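PDB 2JLN: MHP1 from Microbacterium liquefaciens, which mediates the sodium-dependent binding and uptake of 5-aryl-substituted hydantoins, as a member of the nucleobase-cation-symport-1 family. Local coordinates for residues Ala111-Trp123 with Ser343-Ala356. Sequence-based numbering, arbitrary orientation.
Sequences ALLSLFWFGFQTW and SAVVGLLMMPWQFA
Trp353 lies with its indole against Trp123, where the backbone between helix 336-349 and helix 356-368 of this LeuT-fold, APC-superfamily transporter packs on helix 104-137. Transmembrane helix 111-123 crosses helix 343-349 at -76°, and past Met351, where phi turns positive, the 343-356 segment runs on along helix 111-123 through Pro352 and Trp353. Trp353 can be followed outward. Its CB sits over one face of the Trp123 indole, 3.6 Å from the five-membered ring centroid, a CH-pi contact. Chi1 of 42° places CG between the backbone N and the carbonyl carbon, and from there CG and CD1 lie against Trp123 CD1 and NE1. The two five-membered rings form an offset stack with planes 10° apart. On the benzo side, Trp353 CE3 comes 3.3 Å from Gly119 O, with CZ3 beyond it near the same oxygen.

Pro352 packs next to it: its CB lies over the face of Phe116, 3.6 Å from the ring centroid, while CG meets Phe116 O and Gly119 C, the glycine having no side chain in the way. Gly347 likewise turns a bare CA to Leu115 O. Further along, Phe118, whose side chain also touches the substrate-site residue Asn318, brings CE2 to Ala344 CA. Thr122 gives its hydroxyl to Phe118 O, and its OG1 is also hydrogen-bonded to Gln153 NE2, while its methyl CG2 lies 3.5 Å from Leu348 CD2.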
ATOM      1  N   ALA A 111       4.726   1.236 -10.659  1.00 59.42           N
ATOM      2  CA  ALA A 111       4.987   2.649 -10.421  1.00 54.46           C
ATOM      3  C   ALA A 111       3.901   3.513 -11.047  1.00 56.25           C
ATOM      4  O   ALA A 111       3.650   4.603 -10.554  1.00 60.28           O
ATOM      5  CB  ALA A 111       6.362   3.047 -10.925  1.00 51.31           C
ATOM      6  N   LEU A 112       3.260   3.026 -12.119  1.00 56.70           N
ATOM      7  CA  LEU A 112       2.145   3.744 -12.785  1.00 59.32           C
ATOM      8  C   LEU A 112       0.845   3.864 -11.952  1.00 58.65           C
ATOM      9  O   LEU A 112       0.281   4.953 -11.830  1.00 57.83           O
ATOM     10  CB  LEU A 112       1.823   3.137 -14.165  1.00 61.69           C
ATOM     11  CG  LEU A 112       2.744   3.548 -15.327  1.00 69.41           C
ATOM     12  CD1 LEU A 112       2.510   2.691 -16.577  1.00 64.42           C
ATOM     13  CD2 LEU A 112       2.635   5.050 -15.651  1.00 66.23           C
ATOM     14  N   LEU A 113       0.362   2.752 -11.408  1.00 54.77           N
ATOM     15  CA  LEU A 113      -0.725   2.822 -10.446  1.00 57.46           C
ATOM     16  C   LEU A 113      -0.420   3.815  -9.323  1.00 58.12           C
ATOM     17  O   LEU A 113      -1.220   4.702  -9.035  1.00 62.01           O
ATOM     18  CB  LEU A 113      -0.984   1.467  -9.812  1.00 56.86           C
ATOM     19  CG  LEU A 113      -1.731   0.435 -10.622  1.00 62.45           C
ATOM     20  CD1 LEU A 113      -2.215  -0.654  -9.671  1.00 66.78           C
ATOM     21  CD2 LEU A 113      -2.883   1.098 -11.327  1.00 65.80           C
ATOM     22  N   SER A 114       0.725   3.642  -8.676  1.00 54.50           N
ATOM     23  CA  SER A 114       1.070   4.427  -7.508  1.00 53.21           C
ATOM     24  C   SER A 114       1.016   5.910  -7.813  1.00 55.19           C
ATOM     25  O   SER A 114       0.411   6.681  -7.062  1.00 54.86           O
ATOM     26  CB  SER A 114       2.463   4.041  -7.010  1.00 56.15           C
ATOM     27  OG  SER A 114       2.374   3.109  -5.949  1.00 59.44           O
ATOM     28  N   LEU A 115       1.653   6.300  -8.918  1.00 55.28           N
ATOM     29  CA  LEU A 115       1.699   7.685  -9.378  1.00 52.47           C
ATOM     30  C   LEU A 115       0.312   8.248  -9.689  1.00 58.55           C
ATOM     31  O   LEU A 115       0.025   9.402  -9.382  1.00 61.63           O
ATOM     32  CB  LEU A 115       2.555   7.770 -10.629  1.00 53.81           C
ATOM     33  CG  LEU A 115       4.042   7.898 -10.373  1.00 53.34           C
ATOM     34  CD1 LEU A 115       4.749   8.390 -11.646  1.00 45.60           C
ATOM     35  CD2 LEU A 115       4.225   8.849  -9.197  1.00 50.55           C
ATOM     36  N   PHE A 116      -0.535   7.445 -10.330  1.00 59.32           N
ATOM     37  CA  PHE A 116      -1.921   7.823 -10.556  1.00 59.91           C
ATOM     38  C   PHE A 116      -2.619   8.165  -9.231  1.00 61.84           C
ATOM     39  O   PHE A 116      -3.043   9.306  -9.016  1.00 62.02           O
ATOM     40  CB  PHE A 116      -2.671   6.698 -11.271  1.00 59.73           C
ATOM     41  CG  PHE A 116      -4.116   7.024 -11.590  1.00 65.81           C
ATOM     42  CD1 PHE A 116      -5.139   6.651 -10.719  1.00 66.54           C
ATOM     43  CD2 PHE A 116      -4.451   7.694 -12.768  1.00 65.37           C
ATOM     44  CE1 PHE A 116      -6.472   6.952 -11.009  1.00 68.33           C
ATOM     45  CE2 PHE A 116      -5.768   7.987 -13.071  1.00 68.96           C
ATOM     46  CZ  PHE A 116      -6.784   7.619 -12.185  1.00 73.92           C
ATOM     47  N   TRP A 117      -2.734   7.184  -8.343  1.00 57.62           N
ATOM     48  CA  TRP A 117      -3.431   7.416  -7.098  1.00 56.13           C
ATOM     49  C   TRP A 117      -2.844   8.541  -6.254  1.00 55.71           C
ATOM     50  O   TRP A 117      -3.585   9.210  -5.542  1.00 56.90           O
ATOM     51  CB  TRP A 117      -3.553   6.136  -6.294  1.00 58.34           C
ATOM     52  CG  TRP A 117      -4.425   5.129  -6.954  1.00 61.15           C
ATOM     53  CD1 TRP A 117      -4.060   3.890  -7.378  1.00 64.39           C
ATOM     54  CD2 TRP A 117      -5.809   5.276  -7.282  1.00 64.23           C
ATOM     55  NE1 TRP A 117      -5.132   3.245  -7.940  1.00 68.19           N
ATOM     56  CE2 TRP A 117      -6.219   4.077  -7.903  1.00 67.27           C
ATOM     57  CE3 TRP A 117      -6.742   6.309  -7.124  1.00 67.12           C
ATOM     58  CZ2 TRP A 117      -7.520   3.877  -8.365  1.00 63.95           C
ATOM     59  CZ3 TRP A 117      -8.032   6.115  -7.587  1.00 66.32           C
ATOM     60  CH2 TRP A 117      -8.407   4.905  -8.202  1.00 66.23           C
ATOM     61  N   PHE A 118      -1.537   8.771  -6.327  1.00 53.62           N
ATOM     62  CA  PHE A 118      -0.972   9.939  -5.654  1.00 51.70           C
ATOM     63  C   PHE A 118      -1.651  11.277  -6.051  1.00 54.77           C
ATOM     64  O   PHE A 118      -1.918  12.119  -5.194  1.00 53.35           O
ATOM     65  CB  PHE A 118       0.539  10.064  -5.853  1.00 47.70           C
ATOM     66  CG  PHE A 118       1.079  11.375  -5.355  1.00 50.04           C
ATOM     67  CD1 PHE A 118       1.245  11.597  -3.988  1.00 51.45           C
ATOM     68  CD2 PHE A 118       1.347  12.413  -6.230  1.00 47.13           C
ATOM     69  CE1 PHE A 118       1.691  12.802  -3.508  1.00 46.11           C
ATOM     70  CE2 PHE A 118       1.811  13.619  -5.760  1.00 45.62           C
ATOM     71  CZ  PHE A 118       1.979  13.814  -4.394  1.00 48.66           C
ATOM     72  N   GLY A 119      -1.912  11.481  -7.343  1.00 57.81           N
ATOM     73  CA  GLY A 119      -2.604  12.681  -7.814  1.00 60.85           C
ATOM     74  C   GLY A 119      -4.104  12.731  -7.496  1.00 62.71           C
ATOM     75  O   GLY A 119      -4.688  13.801  -7.289  1.00 60.92           O
ATOM     76  N   PHE A 120      -4.744  11.570  -7.446  1.00 59.56           N
ATOM     77  CA  PHE A 120      -6.126  11.534  -7.043  1.00 58.76           C
ATOM     78  C   PHE A 120      -6.271  12.019  -5.606  1.00 61.69           C
ATOM     79  O   PHE A 120      -7.079  12.893  -5.325  1.00 64.89           O
ATOM     80  CB  PHE A 120      -6.710  10.133  -7.200  1.00 65.70           C
ATOM     81  CG  PHE A 120      -8.204  10.088  -7.046  1.00 66.35           C
ATOM     82  CD1 PHE A 120      -9.021  10.725  -7.968  1.00 63.54           C
ATOM     83  CD2 PHE A 120      -8.788   9.417  -5.972  1.00 69.95           C
ATOM     84  CE1 PHE A 120     -10.391  10.701  -7.821  1.00 71.07           C
ATOM     85  CE2 PHE A 120     -10.173   9.386  -5.809  1.00 69.42           C
ATOM     86  CZ  PHE A 120     -10.976  10.027  -6.737  1.00 72.30           C
ATOM     87  N   GLN A 121      -5.493  11.461  -4.686  1.00 59.24           N
ATOM     88  CA  GLN A 121      -5.609  11.861  -3.289  1.00 56.40           C
ATOM     89  C   GLN A 121      -5.085  13.274  -3.035  1.00 57.57           C
ATOM     90  O   GLN A 121      -5.526  13.945  -2.094  1.00 57.05           O
ATOM     91  CB  GLN A 121      -4.890  10.860  -2.399  1.00 53.89           C
ATOM     92  CG  GLN A 121      -5.313   9.451  -2.688  1.00 56.05           C
ATOM     93  CD  GLN A 121      -6.025   8.795  -1.541  1.00 55.25           C
ATOM     94  OE1 GLN A 121      -5.810   7.619  -1.287  1.00 61.27           O
ATOM     95  NE2 GLN A 121      -6.874   9.537  -0.837  1.00 56.14           N
ATOM     96  N   THR A 122      -4.148  13.730  -3.864  1.00 56.37           N
ATOM     97  CA  THR A 122      -3.653  15.088  -3.716  1.00 57.55           C
ATOM     98  C   THR A 122      -4.831  15.999  -3.952  1.00 58.93           C
ATOM     99  O   THR A 122      -4.987  17.013  -3.281  1.00 61.61           O
ATOM    100  CB  THR A 122      -2.476  15.425  -4.669  1.00 59.11           C
ATOM    101  OG1 THR A 122      -1.267  14.855  -4.152  1.00 56.96           O
ATOM    102  CG2 THR A 122      -2.272  16.942  -4.767  1.00 59.17           C
ATOM    103  N   TRP A 123      -5.679  15.596  -4.889  1.00 58.07           N
ATOM    104  CA  TRP A 123      -6.919  16.307  -5.200  1.00 61.56           C
ATOM    105  C   TRP A 123      -7.910  16.418  -4.019  1.00 61.82           C
ATOM    106  O   TRP A 123      -8.356  17.518  -3.692  1.00 61.12           O
ATOM    107  CB  TRP A 123      -7.567  15.633  -6.407  1.00 63.28           C
ATOM    108  CG  TRP A 123      -8.816  16.252  -6.967  1.00 66.62           C
ATOM    109  CD1 TRP A 123      -8.941  17.476  -7.576  1.00 67.72           C
ATOM    110  CD2 TRP A 123     -10.109  15.633  -7.043  1.00 69.44           C
ATOM    111  NE1 TRP A 123     -10.239  17.663  -7.995  1.00 68.00           N
ATOM    112  CE2 TRP A 123     -10.971  16.543  -7.688  1.00 68.86           C
ATOM    113  CE3 TRP A 123     -10.621  14.391  -6.632  1.00 66.06           C
ATOM    114  CZ2 TRP A 123     -12.316  16.250  -7.923  1.00 65.55           C
ATOM    115  CZ3 TRP A 123     -11.947  14.102  -6.885  1.00 62.46           C
ATOM    116  CH2 TRP A 123     -12.780  15.029  -7.514  1.00 61.25           C
ATOM    117  N   SER A 343       8.415  12.551  -8.803  1.00 51.11           N
ATOM    118  CA  SER A 343       7.241  11.672  -8.766  1.00 50.27           C
ATOM    119  C   SER A 343       5.955  12.422  -8.488  1.00 51.35           C
ATOM    120  O   SER A 343       4.922  12.123  -9.056  1.00 51.17           O
ATOM    121  CB  SER A 343       7.410  10.588  -7.716  1.00 47.06           C
ATOM    122  OG  SER A 343       8.345   9.651  -8.164  1.00 50.28           O
ATOM    123  N   ALA A 344       6.026  13.386  -7.586  1.00 50.30           N
ATOM    124  CA  ALA A 344       4.872  14.180  -7.256  1.00 50.54           C
ATOM    125  C   ALA A 344       4.518  15.109  -8.421  1.00 55.07           C
ATOM    126  O   ALA A 344       3.374  15.536  -8.550  1.00 57.36           O
ATOM    127  CB  ALA A 344       5.123  14.963  -5.978  1.00 50.16           C
ATOM    128  N   VAL A 345       5.486  15.419  -9.277  1.00 54.78           N
ATOM    129  CA  VAL A 345       5.199  16.234 -10.464  1.00 54.83           C
ATOM    130  C   VAL A 345       4.589  15.406 -11.596  1.00 58.24           C
ATOM    131  O   VAL A 345       3.524  15.751 -12.097  1.00 63.69           O
ATOM    132  CB  VAL A 345       6.436  16.995 -10.987  1.00 54.14           C
ATOM    133  CG1 VAL A 345       6.263  17.342 -12.438  1.00 50.28           C
ATOM    134  CG2 VAL A 345       6.678  18.241 -10.160  1.00 52.00           C
ATOM    135  N   VAL A 346       5.243  14.324 -12.011  1.00 54.62           N
ATOM    136  CA  VAL A 346       4.598  13.408 -12.956  1.00 57.85           C
ATOM    137  C   VAL A 346       3.172  13.012 -12.499  1.00 60.44           C
ATOM    138  O   VAL A 346       2.205  13.137 -13.249  1.00 62.70           O
ATOM    139  CB  VAL A 346       5.445  12.152 -13.207  1.00 55.91           C
ATOM    140  CG1 VAL A 346       4.594  11.037 -13.815  1.00 54.32           C
ATOM    141  CG2 VAL A 346       6.625  12.493 -14.098  1.00 52.91           C
ATOM    142  N   GLY A 347       3.040  12.553 -11.261  1.00 59.33           N
ATOM    143  CA  GLY A 347       1.733  12.230 -10.712  1.00 58.92           C
ATOM    144  C   GLY A 347       0.666  13.250 -11.064  1.00 61.94           C
ATOM    145  O   GLY A 347      -0.382  12.882 -11.581  1.00 64.75           O
ATOM    146  N   LEU A 348       0.935  14.528 -10.796  1.00 59.91           N
ATOM    147  CA  LEU A 348      -0.034  15.595 -11.040  1.00 62.27           C
ATOM    148  C   LEU A 348      -0.247  15.960 -12.520  1.00 68.78           C
ATOM    149  O   LEU A 348      -1.333  16.392 -12.902  1.00 75.82           O
ATOM    150  CB  LEU A 348       0.322  16.861 -10.263  1.00 61.03           C
ATOM    151  CG  LEU A 348       0.453  16.893  -8.737  1.00 59.95           C
ATOM    152  CD1 LEU A 348       1.052  18.247  -8.356  1.00 53.68           C
ATOM    153  CD2 LEU A 348      -0.860  16.637  -7.997  1.00 53.81           C
ATOM    154  N   LEU A 349       0.765  15.812 -13.364  1.00 67.20           N
ATOM    155  CA  LEU A 349       0.554  16.113 -14.782  1.00 68.05           C
ATOM    156  C   LEU A 349      -0.190  14.992 -15.522  1.00 72.56           C
ATOM    157  O   LEU A 349      -0.398  15.075 -16.729  1.00 77.09           O
ATOM    158  CB  LEU A 349       1.869  16.470 -15.484  1.00 66.40           C
ATOM    159  CG  LEU A 349       2.458  17.815 -15.036  1.00 68.95           C
ATOM    160  CD1 LEU A 349       3.754  18.109 -15.750  1.00 69.94           C
ATOM    161  CD2 LEU A 349       1.485  18.940 -15.262  1.00 63.17           C
ATOM    162  N   MET A 350      -0.580  13.940 -14.805  1.00 73.49           N
ATOM    163  CA  MET A 350      -1.504  12.947 -15.359  1.00 75.51           C
ATOM    164  C   MET A 350      -2.922  13.440 -15.081  1.00 76.97           C
ATOM    165  O   MET A 350      -3.904  12.843 -15.518  1.00 77.94           O
ATOM    166  CB  MET A 350      -1.325  11.563 -14.714  1.00 77.01           C
ATOM    167  CG  MET A 350       0.106  11.025 -14.629  1.00 75.61           C
ATOM    168  SD  MET A 350       0.165   9.296 -14.058  1.00 76.58           S
ATOM    169  CE  MET A 350      -0.131   8.453 -15.613  1.00 79.29           C
ATOM    170  N   MET A 351      -3.013  14.536 -14.334  1.00 76.49           N
ATOM    171  CA  MET A 351      -4.292  15.098 -13.918  1.00 79.42           C
ATOM    172  C   MET A 351      -5.352  14.019 -13.783  1.00 81.49           C
ATOM    173  O   MET A 351      -6.393  14.098 -14.437  1.00 85.48           O
ATOM    174  CB  MET A 351      -4.736  16.171 -14.909  1.00 83.71           C
ATOM    175  CG  MET A 351      -3.705  17.294 -15.067  1.00 86.75           C
ATOM    176  SD  MET A 351      -4.191  18.560 -16.251  1.00103.01           S
ATOM    177  CE  MET A 351      -5.700  19.162 -15.483  1.00 94.43           C
ATOM    178  N   PRO A 352      -5.082  13.014 -12.920  1.00 82.40           N
ATOM    179  CA  PRO A 352      -5.834  11.751 -12.795  1.00 80.92           C
ATOM    180  C   PRO A 352      -7.237  11.878 -12.205  1.00 78.74           C
ATOM    181  O   PRO A 352      -7.975  10.902 -12.205  1.00 79.85           O
ATOM    182  CB  PRO A 352      -4.948  10.922 -11.853  1.00 73.45           C
ATOM    183  CG  PRO A 352      -4.181  11.953 -11.074  1.00 73.23           C
ATOM    184  CD  PRO A 352      -3.867  12.996 -12.083  1.00 74.74           C
ATOM    185  N   TRP A 353      -7.584  13.052 -11.691  1.00 82.28           N
ATOM    186  CA  TRP A 353      -8.888  13.257 -11.062  1.00 83.67           C
ATOM    187  C   TRP A 353      -9.967  13.403 -12.116  1.00 88.31           C
ATOM    188  O   TRP A 353     -11.135  13.620 -11.787  1.00 85.95           O
ATOM    189  CB  TRP A 353      -8.882  14.489 -10.145  1.00 78.70           C
ATOM    190  CG  TRP A 353      -8.157  15.655 -10.719  1.00 80.14           C
ATOM    191  CD1 TRP A 353      -8.699  16.704 -11.389  1.00 82.32           C
ATOM    192  CD2 TRP A 353      -6.739  15.876 -10.694  1.00 77.87           C
ATOM    193  NE1 TRP A 353      -7.704  17.580 -11.786  1.00 85.37           N
ATOM    194  CE2 TRP A 353      -6.494  17.093 -11.368  1.00 80.06           C
ATOM    195  CE3 TRP A 353      -5.659  15.163 -10.174  1.00 72.00           C
ATOM    196  CZ2 TRP A 353      -5.219  17.613 -11.528  1.00 76.18           C
ATOM    197  CZ3 TRP A 353      -4.401  15.676 -10.331  1.00 75.14           C
ATOM    198  CH2 TRP A 353      -4.186  16.895 -11.003  1.00 75.18           C
ATOM    199  N   GLN A 354      -9.567  13.276 -13.381  1.00 90.53           N
ATOM    200  CA  GLN A 354     -10.496  13.399 -14.503  1.00 93.72           C
ATOM    201  C   GLN A 354     -10.622  12.131 -15.368  1.00 95.94           C
ATOM    202  O   GLN A 354     -11.286  12.134 -16.401  1.00100.69           O
ATOM    203  CB  GLN A 354     -10.147  14.630 -15.346  1.00 93.20           C
ATOM    204  CG  GLN A 354     -10.742  15.910 -14.762  1.00 98.16           C
ATOM    205  CD  GLN A 354     -10.200  17.179 -15.400  1.00104.49           C
ATOM    206  OE1 GLN A 354      -9.205  17.150 -16.137  1.00103.07           O
ATOM    207  NE2 GLN A 354     -10.848  18.309 -15.106  1.00102.69           N
ATOM    208  N   PHE A 355     -10.003  11.043 -14.923  1.00 95.82           N
ATOM    209  CA  PHE A 355     -10.004   9.786 -15.667  1.00 93.00           C
ATOM    210  C   PHE A 355     -10.343   8.619 -14.743  1.00 94.74           C
ATOM    211  O   PHE A 355     -10.447   7.477 -15.192  1.00 93.53           O
ATOM    212  CB  PHE A 355      -8.636   9.555 -16.326  1.00 87.31           C
ATOM    213  CG  PHE A 355      -8.187  10.694 -17.175  1.00 93.79           C
ATOM    214  CD1 PHE A 355      -7.555  11.792 -16.604  1.00 97.56           C
ATOM    215  CD2 PHE A 355      -8.420  10.695 -18.538  1.00 95.48           C
ATOM    216  CE1 PHE A 355      -7.153  12.878 -17.387  1.00 98.14           C
ATOM    217  CE2 PHE A 355      -8.022  11.770 -19.330  1.00100.95           C
ATOM    218  CZ  PHE A 355      -7.385  12.865 -18.751  1.00 99.56           C
ATOM    219  N   ALA A 356     -10.489   8.900 -13.448  1.00 96.14           N
ATOM    220  CA  ALA A 356     -10.822   7.861 -12.477  1.00 89.82           C
ATOM    221  C   ALA A 356     -12.240   7.388 -12.739  1.00 93.97           C
ATOM    222  O   ALA A 356     -12.517   6.188 -12.663  1.00 94.26           O
ATOM    223  CB  ALA A 356     -10.681   8.375 -11.047  1.00 83.45           C
TER